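Local coordinates for protein iron transport multicopper oxidase FET3 (Saccharomyces cerevisiae, PDB 1ZPU) that oxidises ferrous iron to ferric iron with molecular oxygen, using four copper ions, for high-affinity iron uptake through the permease FTR1, at residues V317-V322 and V383-D388; T389-F394 and V441-N446. All blocks are in the same frame, centred on the assembly; numbering follows the deposited sequence.

How the contacts relate
Following the chain from the N terminus, 317-322 comes first, and contact 1 closes a loop of 60 residues by bringing 383-388 alongside it in one sheet of the third cupredoxin-like domain. Contact 2 opens directly afterwards, at Thr389; its two segments, 389-394 and 441-446, are separated by 46 residues. The two loops therefore stand in series, neither nesting nor crossing. The turn between strand 379-386 and strand 392-396 joins the two sheets of the domain, and 441-446, leading from strand 438-441 beside 392-396 to strand 446-452 beside 379-386, connects them a second time. The contacts, whose centres are about 10 Å apart, also touch: Asn386 N lies 2.8 Å from Ser445 O, a probable hydrogen bond.

Contact 1: V317-V322 and V383-D388; sequences VITVDV and VLNNQD
A parallel strand pairing within a cupredoxin-like domain joins 317-322 to 383-388, with the four residue pairs from Thr319-Val383 to Val322-Asn386 in step. The strand axes come within 4.6 Å and diverge by 18°. The backbone bonds alternate as in a regular parallel pair: Ile318 O accepts from Val383 N, Val320 uses its N toward Val383 O and its O toward Asn385 N, and Val322 N returns to Asn385 O at 2.9 Å.

One face of the sheet carries Thr319, Asp321, Val383 and Asn385. Thr319 and Val383 lie side by side and point the same way, OG1 of the threonine 3.6 Å from CB of the valine. Further along, Asn385 ND2 donates to Asp321 OD1 at 2.9 Å; the acceptor sits in the amide plane, although carboxylate and amide planes are turned 69° apart. Asn385 OD1 accepts from the backbone N of Phe421, so both ends of this buried amide are held and its rotation is fixed. Were Asp321 an alanine, Asn385 ND2 would probably lose this acceptor, and the amide would be held through OD1 alone.

The face of Val320, Val322, Leu384 and Asn386 turns to the interior of the beta sandwich, the Greek-key architecture of multicopper oxidase domains. There Val322 CG2, beside its own backbone N because CG1 takes the position anti to it (chi1 175°), reaches Leu384 CG at 3.9 Å, and Phe394 of the opposing sheet packs on both residues.

Where strand 379-386 ends, Gln387 N still bonds Val322 O at 2.8 Å, in the carbonyl plane. Asn386 OD1 then accepts from Asp388 N in an Asx turn, the donor standing above the amide plane, and the chain leads on toward His392, a ligand of the type 1 copper.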
loop_
_atom_site.group_PDB
_atom_site.type_symbol
_atom_site.label_atom_id
_atom_site.label_comp_id
_atom_site.label_asym_id
_atom_site.label_seq_id
_atom_site.Cartn_x
_atom_site.Cartn_y
_atom_site.Cartn_z
ATOM N N VAL A 317 6.371 9.355 -20.703
ATOM C CA VAL A 317 7.330 9.250 -19.592
ATOM C C VAL A 317 7.030 10.283 -18.517
ATOM O O VAL A 317 6.988 11.482 -18.782
ATOM C CB VAL A 317 8.801 9.369 -20.057
ATOM C CG1 VAL A 317 9.756 9.243 -18.869
ATOM C CG2 VAL A 317 9.113 8.306 -21.087
ATOM N N ILE A 318 6.803 9.797 -17.305
ATOM C CA ILE A 318 6.637 10.651 -16.135
ATOM C C ILE A 318 7.915 10.568 -15.277
ATOM O O ILE A 318 8.246 9.502 -14.761
ATOM C CB ILE A 318 5.389 10.217 -15.309
ATOM C CG1 ILE A 318 4.138 10.238 -16.188
ATOM C CG2 ILE A 318 5.205 11.092 -14.078
ATOM C CD1 ILE A 318 2.953 9.507 -15.615
ATOM N N THR A 319 8.639 11.678 -15.147
ATOM C CA THR A 319 9.830 11.717 -14.304
ATOM C C THR A 319 9.563 12.537 -13.047
ATOM O O THR A 319 9.248 13.717 -13.115
ATOM C CB THR A 319 11.074 12.255 -15.057
ATOM O OG1 THR A 319 11.360 11.399 -16.166
ATOM C CG2 THR A 319 12.299 12.289 -14.152
ATOM N N VAL A 320 9.681 11.901 -11.892
ATOM C CA VAL A 320 9.462 12.599 -10.637
ATOM C C VAL A 320 10.640 12.450 -9.683
ATOM O O VAL A 320 11.184 11.359 -9.509
ATOM C CB VAL A 320 8.139 12.162 -9.947
ATOM C CG1 VAL A 320 6.942 12.521 -10.812
ATOM C CG2 VAL A 320 8.142 10.681 -9.647
ATOM N N ASP A 321 11.032 13.566 -9.075
ATOM C CA ASP A 321 12.051 13.558 -8.024
ATOM C C ASP A 321 11.364 13.613 -6.669
ATOM O O ASP A 321 10.412 14.372 -6.482
ATOM C CB ASP A 321 13.039 14.716 -8.186
ATOM C CG ASP A 321 13.902 14.586 -9.447
ATOM O OD1 ASP A 321 13.747 13.598 -10.203
ATOM O OD2 ASP A 321 14.740 15.479 -9.693
ATOM N N VAL A 322 11.839 12.790 -5.740
ATOM C CA VAL A 322 11.269 12.702 -4.409
ATOM C C VAL A 322 12.176 13.393 -3.400
ATOM O O VAL A 322 13.333 13.019 -3.239
ATOM C CB VAL A 322 11.090 11.241 -3.983
ATOM C CG1 VAL A 322 10.615 11.162 -2.548
ATOM C CG2 VAL A 322 10.122 10.528 -4.914
ATOM N N VAL A 383 9.493 7.282 -14.024
ATOM C CA VAL A 383 10.865 7.375 -13.561
ATOM C C VAL A 383 10.849 8.091 -12.218
ATOM O O VAL A 383 10.415 9.238 -12.116
ATOM C CB VAL A 383 11.772 8.151 -14.558
ATOM C CG1 VAL A 383 13.204 8.222 -14.039
ATOM C CG2 VAL A 383 11.736 7.507 -15.941
ATOM N N LEU A 384 11.315 7.403 -11.186
ATOM C CA LEU A 384 11.325 7.969 -9.863
ATOM C C LEU A 384 12.759 8.105 -9.367
ATOM O O LEU A 384 13.487 7.117 -9.278
ATOM C CB LEU A 384 10.466 7.118 -8.924
ATOM C CG LEU A 384 10.226 7.634 -7.501
ATOM C CD1 LEU A 384 8.803 7.382 -7.088
ATOM C CD2 LEU A 384 11.174 7.011 -6.512
ATOM N N ASN A 385 13.148 9.341 -9.064
ATOM C CA ASN A 385 14.477 9.663 -8.548
ATOM C C ASN A 385 14.432 10.105 -7.075
ATOM O O ASN A 385 14.002 11.220 -6.766
ATOM C CB ASN A 385 15.113 10.768 -9.392
ATOM C CG ASN A 385 15.202 10.408 -10.855
ATOM O OD1 ASN A 385 15.709 9.347 -11.214
ATOM N ND2 ASN A 385 14.717 11.295 -11.713
ATOM N N ASN A 386 14.878 9.232 -6.171
ATOM C CA ASN A 386 14.931 9.558 -4.746
ATOM C C ASN A 386 16.052 10.525 -4.410
ATOM O O ASN A 386 17.233 10.197 -4.529
ATOM C CB ASN A 386 15.075 8.304 -3.883
ATOM C CG ASN A 386 14.794 8.574 -2.409
ATOM O OD1 ASN A 386 14.166 9.570 -2.062
ATOM N ND2 ASN A 386 15.263 7.687 -1.538
ATOM N N GLN A 387 15.672 11.723 -3.989
ATOM C CA GLN A 387 16.629 12.740 -3.567
ATOM C C GLN A 387 16.737 12.731 -2.042
ATOM O O GLN A 387 17.521 13.479 -1.453
ATOM C CB GLN A 387 16.154 14.108 -4.032
ATOM C CG GLN A 387 17.205 14.933 -4.725
ATOM C CD GLN A 387 17.266 14.646 -6.205
ATOM O OE1 GLN A 387 16.280 14.222 -6.809
ATOM N NE2 GLN A 387 18.434 14.869 -6.803
ATOM N N ASP A 388 15.926 11.878 -1.417
ATOM C CA ASP A 388 15.865 11.709 0.039
ATOM C C ASP A 388 16.721 10.516 0.471
ATOM O O ASP A 388 16.874 9.560 -0.297
ATOM C CB ASP A 388 14.408 11.485 0.479
ATOM C CG ASP A 388 14.283 11.190 1.971
ATOM O OD1 ASP A 388 14.618 12.086 2.782
ATOM O OD2 ASP A 388 13.854 10.067 2.345
#

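Contact 2: T389-F394 and V441-N446; sequences TGTHPF and VRPQSN. With CU1 (copper (I) ion), chain B.
His392, a ligand of the type 1 copper, faces Val441 in an antiparallel hydrogen-bonded pair at the start of strand 392-396. Val441 N donates to His392 O at 2.9 Å, whereas the return bond from His392 N to Val441 O is weak at 3.4 Å. The tightly packed part lies here, among buried residues. Val441 CG2 meets the edge of the Phe394 ring, in its plane and 3.4 Å from CE1, and Leu384 of the neighbouring sheet touches both side chains. With Thr391 OG1 beside the backbone N (chi1 -67°), the methyl CG2 falls anti to that N and rests against Val441 O.

Toward Thr389 the contact passes to its looser, more exposed side, where van der Waals contacts and a CA-H...O approach from Pro443 to Gly390 O replace conventional hydrogen bonds. The Pro443 ring packs against 389-391, its CB 3.4 Å from Thr389 O and its CD 3.4 Å from Thr391 OG1. Thr389 runs alongside Gln444, methyl CG2 against OE1, while Gln444 NE2 donates to the backbone oxygens of Glu416 and Tyr410. A type II beta turn from Arg442 to Ser445, closed by Ser445 N bonding Arg442 O, shapes this end. Arg442 sets out away from 389-394, and its NH2 forms a salt bridge with Asp298.

ND1 of His392 binds copper at 2.1 Å, with Cys463 and His468 as the other protein ligands, and NE2 bonds Asp388 OD2. Both ring nitrogens are thus engaged, which fixes the imidazole's rotation; the carboxylate on the far nitrogen would be expected to polarise the ring and strengthen its donation to the metal.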
loop_
_atom_site.group_PDB
_atom_site.type_symbol
_atom_site.label_atom_id
_atom_site.label_comp_id
_atom_site.label_asym_id
_atom_site.label_seq_id
_atom_site.Cartn_x
_atom_site.Cartn_y
_atom_site.Cartn_z
ATOM N N THR A 389 17.256 10.545 1.695
ATOM C CA THR A 389 18.175 9.480 2.125
ATOM C C THR A 389 17.475 8.258 2.698
ATOM O O THR A 389 18.129 7.404 3.280
ATOM C CB THR A 389 19.278 9.953 3.103
ATOM O OG1 THR A 389 18.701 10.195 4.383
ATOM C CG2 THR A 389 19.956 11.202 2.617
ATOM N N GLY A 390 16.160 8.160 2.534
ATOM C CA GLY A 390 15.409 7.016 3.067
ATOM C C GLY A 390 14.895 6.038 2.016
ATOM O O GLY A 390 14.980 6.299 0.817
ATOM N N THR A 391 14.359 4.909 2.476
ATOM C CA THR A 391 13.687 3.940 1.615
ATOM C C THR A 391 12.205 4.259 1.570
ATOM O O THR A 391 11.620 4.562 2.599
ATOM C CB THR A 391 13.814 2.527 2.167
ATOM O OG1 THR A 391 15.183 2.117 2.115
ATOM C CG2 THR A 391 12.988 1.565 1.334
ATOM N N HIS A 392 11.594 4.186 0.390
ATOM C CA HIS A 392 10.159 4.396 0.266
ATOM C C HIS A 392 9.546 3.308 -0.590
ATOM O O HIS A 392 10.046 3.005 -1.687
ATOM C CB HIS A 392 9.857 5.724 -0.393
ATOM C CG HIS A 392 10.580 6.875 0.213
ATOM N ND1 HIS A 392 9.974 7.760 1.076
ATOM C CD2 HIS A 392 11.858 7.293 0.082
ATOM C CE1 HIS A 392 10.848 8.675 1.449
ATOM N NE2 HIS A 392 11.999 8.416 0.856
ATOM N N PRO A 393 8.451 2.713 -0.108
ATOM C CA PRO A 393 7.706 1.786 -0.927
ATOM C C PRO A 393 6.566 2.516 -1.665
ATOM O O PRO A 393 5.583 2.918 -1.060
ATOM C CB PRO A 393 7.171 0.799 0.100
ATOM C CG PRO A 393 7.070 1.591 1.377
ATOM C CD PRO A 393 7.847 2.863 1.222
ATOM N N PHE A 394 6.717 2.708 -2.961
ATOM C CA PHE A 394 5.681 3.343 -3.740
ATOM C C PHE A 394 4.732 2.316 -4.295
ATOM O O PHE A 394 5.138 1.220 -4.682
ATOM C CB PHE A 394 6.266 4.208 -4.853
ATOM C CG PHE A 394 6.960 5.428 -4.344
ATOM C CD1 PHE A 394 8.325 5.414 -4.099
ATOM C CD2 PHE A 394 6.240 6.583 -4.061
ATOM C CE1 PHE A 394 8.963 6.538 -3.595
ATOM C CE2 PHE A 394 6.888 7.716 -3.560
ATOM C CZ PHE A 394 8.253 7.687 -3.337
ATOM N N VAL A 441 12.123 2.239 -3.619
ATOM C CA VAL A 441 13.404 2.831 -4.001
ATOM C C VAL A 441 14.348 2.739 -2.831
ATOM O O VAL A 441 13.941 2.941 -1.675
ATOM C CB VAL A 441 13.351 4.342 -4.263
ATOM C CG1 VAL A 441 13.791 4.664 -5.678
ATOM C CG2 VAL A 441 12.013 4.949 -3.869
ATOM N N ARG A 442 15.615 2.487 -3.132
ATOM C CA ARG A 442 16.640 2.489 -2.116
ATOM C C ARG A 442 17.045 3.931 -1.803
ATOM O O ARG A 442 16.751 4.844 -2.581
ATOM C CB ARG A 442 17.824 1.615 -2.551
ATOM C CG ARG A 442 17.487 0.127 -2.522
ATOM C CD ARG A 442 18.606 -0.744 -3.052
ATOM N NE ARG A 442 18.215 -2.154 -3.083
ATOM C CZ ARG A 442 17.998 -2.867 -4.189
ATOM N NH1 ARG A 442 18.136 -2.323 -5.390
ATOM N NH2 ARG A 442 17.640 -4.140 -4.088
ATOM N N PRO A 443 17.680 4.151 -0.636
ATOM C CA PRO A 443 18.176 5.481 -0.282
ATOM C C PRO A 443 18.947 6.171 -1.407
ATOM O O PRO A 443 19.902 5.604 -1.961
ATOM C CB PRO A 443 19.102 5.193 0.898
ATOM C CG PRO A 443 18.449 4.043 1.561
ATOM C CD PRO A 443 17.950 3.180 0.442
ATOM N N GLN A 444 18.506 7.381 -1.739
ATOM C CA GLN A 444 19.163 8.245 -2.715
ATOM C C GLN A 444 19.297 7.602 -4.100
ATOM O O GLN A 444 20.150 7.990 -4.893
ATOM C CB GLN A 444 20.527 8.705 -2.192
ATOM C CG GLN A 444 20.502 9.366 -0.814
ATOM C CD GLN A 444 21.696 10.296 -0.586
ATOM O OE1 GLN A 444 21.522 11.498 -0.364
ATOM N NE2 GLN A 444 22.909 9.747 -0.661
ATOM N N SER A 445 18.436 6.635 -4.398
ATOM C CA SER A 445 18.541 5.888 -5.644
ATOM C C SER A 445 17.393 6.182 -6.611
ATOM O O SER A 445 16.795 7.251 -6.565
ATOM C CB SER A 445 18.664 4.391 -5.357
ATOM O OG SER A 445 19.280 3.737 -6.450
ATOM N N ASN A 446 17.107 5.238 -7.500
ATOM C CA ASN A 446 16.087 5.428 -8.520
ATOM C C ASN A 446 15.426 4.126 -8.912
ATOM O O ASN A 446 15.964 3.048 -8.657
ATOM C CB ASN A 446 16.675 6.119 -9.765
ATOM C CG ASN A 446 17.871 5.373 -10.352
ATOM O OD1 ASN A 446 17.718 4.388 -11.076
ATOM N ND2 ASN A 446 19.064 5.851 -10.051
HETATM CU CU CU1 B . 8.043 7.432 1.750
#